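Local coordinates for blue (Type 1) copper domain protein (Nitrosopumilus maritimus, PDB 5FC9), which binds a copper ion in an open, mononuclear type 1 site of a purple cupredoxin and probably takes part in electron transfer, at residues 40-45 and 80-85; 6-11 and 36-41; 24-29 and 70-75. All blocks are in the same frame, centred on the assembly; numbering follows the deposited sequence.

Interaction 1: residues 40-45 and 80-85. With CU (copper (II) ion), chain E.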
# COMPACT_ATOMS: atom_id res chain seq x y z
N VAL A 40 -15.61 -12.15 -1.54
CA VAL A 40 -15.29 -12.53 -0.17
C VAL A 40 -16.29 -11.87 0.78
O VAL A 40 -16.95 -10.91 0.40
CB VAL A 40 -13.84 -12.12 0.24
CG1 VAL A 40 -12.81 -12.77 -0.69
CG2 VAL A 40 -13.69 -10.60 0.27
N PRO A 41 -16.40 -12.38 2.02
CA PRO A 41 -17.31 -11.72 2.96
C PRO A 41 -16.87 -10.30 3.33
O PRO A 41 -15.66 -10.01 3.36
CB PRO A 41 -17.27 -12.63 4.20
CG PRO A 41 -16.77 -13.93 3.71
CD PRO A 41 -15.83 -13.62 2.58
N HIS A 42 -17.85 -9.45 3.61
CA HIS A 42 -17.60 -8.10 4.09
C HIS A 42 -18.58 -7.80 5.19
O HIS A 42 -19.55 -8.52 5.36
CB HIS A 42 -17.75 -7.08 2.97
CG HIS A 42 -16.65 -7.13 1.96
ND1 HIS A 42 -15.35 -6.77 2.26
CD2 HIS A 42 -16.64 -7.51 0.66
CE1 HIS A 42 -14.59 -6.92 1.19
NE2 HIS A 42 -15.36 -7.36 0.20
N ASN A 43 -18.32 -6.74 5.94
CA ASN A 43 -19.38 -6.22 6.80
C ASN A 43 -19.34 -4.70 6.78
O ASN A 43 -18.44 -4.09 6.19
CB ASN A 43 -19.26 -6.78 8.24
CG ASN A 43 -17.94 -6.44 8.90
OD1 ASN A 43 -17.58 -5.27 9.01
ND2 ASN A 43 -17.22 -7.45 9.33
N ILE A 44 -20.37 -4.10 7.37
CA ILE A 44 -20.52 -2.66 7.40
C ILE A 44 -20.67 -2.24 8.86
O ILE A 44 -21.64 -2.62 9.51
CB ILE A 44 -21.74 -2.18 6.58
CG1 ILE A 44 -21.56 -2.52 5.09
CG2 ILE A 44 -21.98 -0.69 6.78
CD1 ILE A 44 -20.39 -1.83 4.43
N GLN A 45 -19.70 -1.49 9.39
CA GLN A 45 -19.77 -1.04 10.78
C GLN A 45 -19.55 0.45 10.89
O GLN A 45 -18.54 0.98 10.42
CB GLN A 45 -18.71 -1.75 11.64
CG GLN A 45 -18.66 -3.24 11.48
CD GLN A 45 -19.83 -3.93 12.10
OE1 GLN A 45 -20.33 -3.49 13.13
NE2 GLN A 45 -20.29 -5.01 11.49
N TYR A 80 -18.07 4.76 8.12
CA TYR A 80 -18.19 3.34 8.39
C TYR A 80 -17.04 2.59 7.75
O TYR A 80 -16.39 3.11 6.85
CB TYR A 80 -19.52 2.77 7.88
CG TYR A 80 -19.64 2.83 6.38
CD1 TYR A 80 -20.14 3.95 5.75
CD2 TYR A 80 -19.23 1.75 5.60
CE1 TYR A 80 -20.24 4.02 4.36
CE2 TYR A 80 -19.32 1.81 4.21
CZ TYR A 80 -19.82 2.93 3.60
OH TYR A 80 -19.92 3.00 2.23
N TYR A 81 -16.79 1.37 8.20
CA TYR A 81 -15.73 0.59 7.60
C TYR A 81 -16.17 -0.88 7.56
O TYR A 81 -17.32 -1.19 7.87
CB TYR A 81 -14.42 0.85 8.38
CG TYR A 81 -14.09 -0.01 9.59
CD1 TYR A 81 -12.77 -0.23 9.95
CD2 TYR A 81 -15.08 -0.67 10.32
CE1 TYR A 81 -12.44 -1.04 11.04
CE2 TYR A 81 -14.76 -1.48 11.39
CZ TYR A 81 -13.45 -1.65 11.75
OH TYR A 81 -13.13 -2.45 12.83
N CYS A 82 -15.26 -1.76 7.17
CA CYS A 82 -15.44 -3.20 7.26
C CYS A 82 -14.41 -3.73 8.23
O CYS A 82 -13.22 -3.43 8.09
CB CYS A 82 -15.25 -3.85 5.88
SG CYS A 82 -15.18 -5.66 5.90
N SER A 83 -14.83 -4.53 9.20
CA SER A 83 -13.85 -4.96 10.20
C SER A 83 -12.83 -5.95 9.61
O SER A 83 -11.73 -6.12 10.17
CB SER A 83 -14.55 -5.56 11.43
OG SER A 83 -15.18 -6.80 11.15
N PHE A 84 -13.16 -6.59 8.49
CA PHE A 84 -12.22 -7.49 7.83
C PHE A 84 -11.20 -6.72 7.00
O PHE A 84 -10.07 -7.17 6.81
CB PHE A 84 -12.94 -8.47 6.92
CG PHE A 84 -14.06 -9.22 7.58
CD1 PHE A 84 -13.96 -9.62 8.90
CD2 PHE A 84 -15.19 -9.54 6.87
CE1 PHE A 84 -15.00 -10.32 9.50
CE2 PHE A 84 -16.23 -10.24 7.45
CZ PHE A 84 -16.13 -10.62 8.77
N HIS A 85 -11.62 -5.58 6.48
CA HIS A 85 -10.76 -4.74 5.66
C HIS A 85 -10.86 -3.30 6.12
O HIS A 85 -11.50 -2.49 5.48
CB HIS A 85 -11.12 -4.85 4.17
CG HIS A 85 -11.34 -6.27 3.73
ND1 HIS A 85 -12.60 -6.82 3.61
CD2 HIS A 85 -10.47 -7.25 3.40
CE1 HIS A 85 -12.49 -8.08 3.22
NE2 HIS A 85 -11.21 -8.37 3.09
CU CU E . -14.46 -5.96 3.82
O HOH W 1 -14.50 -3.89 2.96

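Interaction 2: residues 6-11 and 36-41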
# COMPACT_ATOMS: atom_id res chain seq x y z
N ILE A 6 -20.43 -2.69 -2.68
CA ILE A 6 -19.09 -3.17 -2.38
C ILE A 6 -18.62 -3.96 -3.60
O ILE A 6 -19.14 -5.04 -3.88
CB ILE A 6 -19.04 -4.05 -1.11
CG1 ILE A 6 -19.80 -3.39 0.05
CG2 ILE A 6 -17.60 -4.34 -0.72
CD1 ILE A 6 -19.94 -4.31 1.26
N PRO A 7 -17.66 -3.41 -4.37
CA PRO A 7 -17.38 -4.06 -5.65
C PRO A 7 -16.42 -5.23 -5.55
O PRO A 7 -15.73 -5.43 -4.54
CB PRO A 7 -16.73 -2.93 -6.46
CG PRO A 7 -16.00 -2.12 -5.42
CD PRO A 7 -16.94 -2.13 -4.22
N ASN A 8 -16.39 -6.02 -6.61
CA ASN A 8 -15.36 -7.03 -6.74
C ASN A 8 -14.01 -6.36 -6.63
O ASN A 8 -13.77 -5.32 -7.25
CB ASN A 8 -15.48 -7.76 -8.07
CG ASN A 8 -14.44 -8.85 -8.20
OD1 ASN A 8 -13.36 -8.63 -8.74
ND2 ASN A 8 -14.76 -10.04 -7.71
N GLY A 9 -13.14 -6.93 -5.80
CA GLY A 9 -11.82 -6.37 -5.61
C GLY A 9 -11.69 -5.43 -4.43
O GLY A 9 -10.62 -4.87 -4.19
N ASN A 10 -12.78 -5.24 -3.70
CA ASN A 10 -12.74 -4.42 -2.49
C ASN A 10 -11.78 -5.00 -1.43
O ASN A 10 -11.24 -4.26 -0.60
CB ASN A 10 -14.17 -4.27 -1.93
CG ASN A 10 -14.23 -3.41 -0.68
OD1 ASN A 10 -14.25 -3.93 0.44
ND2 ASN A 10 -14.25 -2.09 -0.86
N TYR A 11 -11.53 -6.30 -1.47
CA TYR A 11 -10.57 -6.91 -0.55
C TYR A 11 -9.12 -6.49 -0.81
O TYR A 11 -8.25 -6.71 0.02
CB TYR A 11 -10.65 -8.44 -0.61
CG TYR A 11 -10.32 -9.03 -1.96
CD1 TYR A 11 -11.31 -9.27 -2.90
CD2 TYR A 11 -9.01 -9.32 -2.31
CE1 TYR A 11 -11.02 -9.79 -4.14
CE2 TYR A 11 -8.70 -9.86 -3.55
CZ TYR A 11 -9.71 -10.08 -4.46
OH TYR A 11 -9.43 -10.62 -5.70
N ASN A 36 -23.10 -6.56 -1.20
CA ASN A 36 -21.77 -7.12 -1.41
C ASN A 36 -21.65 -7.81 -2.77
O ASN A 36 -22.14 -8.92 -2.95
CB ASN A 36 -21.42 -8.11 -0.30
CG ASN A 36 -19.98 -8.62 -0.41
OD1 ASN A 36 -19.21 -8.08 -1.19
ND2 ASN A 36 -19.62 -9.66 0.35
N ASP A 37 -20.99 -7.15 -3.71
CA ASP A 37 -20.76 -7.73 -5.04
C ASP A 37 -19.40 -8.39 -5.12
O ASP A 37 -19.03 -8.96 -6.16
CB ASP A 37 -20.87 -6.66 -6.13
CG ASP A 37 -22.30 -6.36 -6.52
OD1 ASP A 37 -23.22 -7.08 -6.08
OD2 ASP A 37 -22.50 -5.40 -7.30
N ASP A 38 -18.64 -8.33 -4.03
CA ASP A 38 -17.30 -8.90 -4.00
C ASP A 38 -17.35 -10.42 -3.78
O ASP A 38 -18.39 -10.97 -3.42
CB ASP A 38 -16.48 -8.22 -2.88
CG ASP A 38 -14.99 -8.26 -3.13
OD1 ASP A 38 -14.55 -8.86 -4.14
OD2 ASP A 38 -14.26 -7.68 -2.30
N SER A 39 -16.21 -11.08 -4.00
CA SER A 39 -16.12 -12.53 -3.89
C SER A 39 -15.64 -13.03 -2.54
O SER A 39 -15.28 -14.21 -2.40
CB SER A 39 -15.17 -13.06 -4.97
OG SER A 39 -13.87 -12.50 -4.78
N VAL A 40 -15.61 -12.15 -1.54
CA VAL A 40 -15.29 -12.53 -0.17
C VAL A 40 -16.29 -11.87 0.78
O VAL A 40 -16.95 -10.91 0.40
CB VAL A 40 -13.84 -12.12 0.24
CG1 VAL A 40 -12.81 -12.77 -0.69
CG2 VAL A 40 -13.69 -10.60 0.27
N PRO A 41 -16.40 -12.38 2.02
CA PRO A 41 -17.31 -11.72 2.96
C PRO A 41 -16.87 -10.30 3.33
O PRO A 41 -15.66 -10.01 3.36
CB PRO A 41 -17.27 -12.63 4.20
CG PRO A 41 -16.77 -13.93 3.71
CD PRO A 41 -15.83 -13.62 2.58
O HOH W 2 -17.41 -10.81 -7.25

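Interaction 3: residues 24-29 and 70-75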
# COMPACT_ATOMS: atom_id res chain seq x y z
N LEU A 24 -22.03 8.68 0.06
CA LEU A 24 -23.41 8.67 -0.40
C LEU A 24 -24.14 9.84 0.22
O LEU A 24 -24.26 9.92 1.43
CB LEU A 24 -24.09 7.35 -0.02
CG LEU A 24 -25.57 7.27 -0.40
CD1 LEU A 24 -25.72 7.12 -1.90
CD2 LEU A 24 -26.29 6.14 0.35
N GLU A 25 -24.60 10.77 -0.62
CA GLU A 25 -25.38 11.92 -0.15
C GLU A 25 -26.88 11.62 -0.24
O GLU A 25 -27.40 11.33 -1.31
CB GLU A 25 -25.04 13.17 -0.95
CG GLU A 25 -23.61 13.64 -0.73
CD GLU A 25 -23.17 14.72 -1.71
OE1 GLU A 25 -23.37 14.53 -2.93
OE2 GLU A 25 -22.63 15.75 -1.25
N ILE A 26 -27.56 11.70 0.89
CA ILE A 26 -28.99 11.38 0.96
C ILE A 26 -29.74 12.38 1.84
O ILE A 26 -29.17 12.94 2.77
CB ILE A 26 -29.25 9.97 1.53
CG1 ILE A 26 -28.53 9.79 2.87
CG2 ILE A 26 -28.84 8.89 0.54
CD1 ILE A 26 -29.08 8.70 3.73
N PRO A 27 -31.02 12.60 1.54
CA PRO A 27 -31.86 13.36 2.46
C PRO A 27 -32.23 12.53 3.68
O PRO A 27 -32.24 11.30 3.61
CB PRO A 27 -33.10 13.70 1.62
CG PRO A 27 -33.15 12.64 0.59
CD PRO A 27 -31.72 12.29 0.28
N VAL A 28 -32.53 13.20 4.79
CA VAL A 28 -32.87 12.53 6.04
C VAL A 28 -34.09 11.63 5.89
O VAL A 28 -35.01 11.95 5.14
CB VAL A 28 -33.09 13.59 7.15
CG1 VAL A 28 -34.15 14.60 6.72
CG2 VAL A 28 -33.46 12.94 8.46
N GLY A 29 -34.08 10.48 6.57
CA GLY A 29 -35.17 9.53 6.51
C GLY A 29 -35.02 8.45 5.44
O GLY A 29 -35.86 7.57 5.33
N HIS A 70 -30.04 0.25 6.32
CA HIS A 70 -30.21 1.11 7.49
C HIS A 70 -30.96 2.39 7.13
O HIS A 70 -30.69 3.02 6.11
CB HIS A 70 -28.85 1.46 8.10
CG HIS A 70 -28.95 2.29 9.35
ND1 HIS A 70 -29.35 1.76 10.56
CD2 HIS A 70 -28.67 3.59 9.58
CE1 HIS A 70 -29.33 2.71 11.48
NE2 HIS A 70 -28.92 3.83 10.91
N VAL A 71 -31.92 2.76 7.98
CA VAL A 71 -32.64 4.02 7.79
C VAL A 71 -31.93 5.15 8.53
O VAL A 71 -31.74 5.08 9.75
CB VAL A 71 -34.11 3.92 8.27
CG1 VAL A 71 -34.83 5.22 7.97
CG2 VAL A 71 -34.81 2.75 7.61
N PHE A 72 -31.54 6.18 7.80
CA PHE A 72 -30.85 7.33 8.38
C PHE A 72 -31.84 8.45 8.69
O PHE A 72 -32.29 9.15 7.79
CB PHE A 72 -29.76 7.84 7.42
CG PHE A 72 -28.53 6.98 7.40
CD1 PHE A 72 -28.45 5.88 6.57
CD2 PHE A 72 -27.44 7.28 8.21
CE1 PHE A 72 -27.30 5.08 6.54
CE2 PHE A 72 -26.30 6.49 8.19
CZ PHE A 72 -26.24 5.39 7.35
N GLU A 73 -32.15 8.62 9.97
CA GLU A 73 -33.18 9.58 10.39
C GLU A 73 -32.59 10.87 10.98
O GLU A 73 -33.35 11.78 11.32
CB GLU A 73 -34.12 8.95 11.42
CG GLU A 73 -34.98 7.82 10.89
CD GLU A 73 -35.17 6.73 11.93
OE1 GLU A 73 -34.22 6.49 12.70
OE2 GLU A 73 -36.26 6.13 11.98
N GLU A 74 -31.27 10.94 11.13
CA GLU A 74 -30.65 12.18 11.61
C GLU A 74 -29.67 12.73 10.60
O GLU A 74 -28.91 11.97 9.99
CB GLU A 74 -29.93 11.96 12.94
CG GLU A 74 -30.78 11.60 14.16
CD GLU A 74 -31.56 10.31 14.02
OE1 GLU A 74 -30.93 9.23 14.07
OE2 GLU A 74 -32.80 10.36 13.91
N GLU A 75 -29.67 14.05 10.42
CA GLU A 75 -28.63 14.70 9.63
C GLU A 75 -27.26 14.48 10.28
O GLU A 75 -27.17 14.30 11.50
CB GLU A 75 -28.91 16.20 9.46
CG GLU A 75 -30.24 16.53 8.77
CD GLU A 75 -31.43 16.62 9.73
OE1 GLU A 75 -31.37 16.08 10.86
OE2 GLU A 75 -32.45 17.22 9.32

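Interaction 1: residues 40-45 and 80-85
V40 lays its CG2 methyl against H85, 4.1 Å from CE1, and P41 follows with its carbonyl O at the ring edges of F84 and H85. H42 turns its ring inward: ND1 binds the copper at 2.0 Å, beside C82 SG at 2.2 Å and H85 ND1, while NE2 is held by D38. The two imidazole planes stand 58° apart, and C82 SG lies in the H42 plane at its edge. Next, N43 N donates almost straight to C82 SG (3.3 Å, 170°); F84 N and H85 N add weak bonds to the same sulfur. With CG set between its backbone N and carbonyl carbon (chi1 60°), the N43 amide grips S83 twice: OD1 accepts from S83 N at 2.9 Å and ND2 donates to S83 OG at 2.8 Å. ND2 also sits over the centre of one F84 face. I44 CD1 meets Y80 CE2 obliquely at 3.8 Å, and Q45 pairs with Y81 as an antiparallel hydrogen-bonded pair. Two histidines, one cysteine and a sulfur fixed by backbone N-H groups define the type 1 copper site of a cupredoxin; water 1 is the fourth ligand, where plastocyanin and azurin use a methionine.

Interaction 2: residues 6-11 and 36-41
D38 sends its carboxylate into the turn made by P7 to N10, and this group accepts two of the three hydrogen bonds between the segments. CG anti to the backbone N (chi1 -154°) carries it there. OD1 takes two backbone donors, G9 N at 2.9 Å and S39 N at 2.8 Å, which arrive from opposite faces of the carboxylate plane, clamping the oxygen. The receiving turn is type II, closed by N10 N to P7 O, and G9 has a phi of 94°, where a side chain would press on the preceding carbonyl O. OD2 accepts a weak bond from Y11 N at 3.2 Å and is also hydrogen-bonded to NE2 of the copper ligand H42. The Y11 ring meets the carboxylate with its edge: CD1 is 3.4 Å from D38 OD2, and the two planes are only 15° apart. CB of Y11 packs on V40 CG2, while its hydroxyl is bonded to S39 of a neighbouring subunit. Replacing D38 by an alanine is likely to leave the N-H groups of G9 and S39 without their shared acceptor and H42 NE2 without its hydrogen-bond partner, the ring then less firmly fixed in rotation. Further out, the acid's backbone is set by N36: OD1 accepts from D38 N at 2.9 Å, an Asx turn, and ND2 donates to V40 O, the acceptor lying in the amide plane. I6 O receives D37 N at 2.8 Å just past the parallel I6-N36 bridge, where strands 3-6 and 30-36 end, and water 2 joins N8 ND2 to D37 O. Nearby positive charge on the metal would probably strengthen the D38-H42 bond. Such an acid, bonded to the remote nitrogen of a metal-bound histidine, belongs to the second shell of this cupredoxin's type 1 copper site.

Interaction 3: residues 24-29 and 70-75
I26 and F72 run across each other at about a right angle. The touching atom is CD1 of I26, 3.8 Å from F72 CB, and it approaches the F72 ring obliquely. Its direction follows from CG1 standing between the backbone N and carbonyl carbon (chi1 53°), which carries the ethyl branch toward the ring. From within its own strand F72 is met by H70, whose CD2 lies 3.6 Å above the ring plane and over its centre; F57 adds an edge-to-face ring. These are core contacts of the cupredoxin beta sandwich: strand 23-26 belongs to the four-stranded sheet and strand 67-72 to the three-stranded one, and both I26 and F72 touch V32 of the latter sheet and V92 and V94 of the former. Beyond I26 the chain crosses in a loop toward strand 30-36 of the three-stranded sheet, and in that loop G29 N donates to F72 O, the donor lying in the carbonyl plane. The modelled 2.5 Å between G29 N and F72 O is unusually short, so the exact length is doubtful. G29 has a phi of 93°, where a side chain would press on the preceding carbonyl. V71 CG1 lies 3.7 Å from G29 O. V28 and E75 meet obliquely on the exposed side, with V28 CG1 4.1 Å from E75 OE2, while V28 CG2 faces the carbonyl O of E73.

Overall arrangement
Interactions 1 and 2 have centres 10 Å apart and share V40 and P41, so the loop between strands 30-36 and 45-47 serves both. The two meet round H42, whose CE1 packs 3.1 Å from N10 OD1. Interaction 3 lies on the other side of the chain's centre, about 20 Å from interaction 1 and 24 Å from interaction 2, centre to centre. Along the chain its segments alternate with those of each of the others. Interactions 1 and 3 both reach the four-stranded sheet, through strands 76-81 and 23-26, and strands 67-72 and 76-81 follow each other in the chain. The copper site and the far-end loops of interaction 3 thus lie on opposite sides of the centre of one beta sandwich, the copper-binding domain of a longer protein.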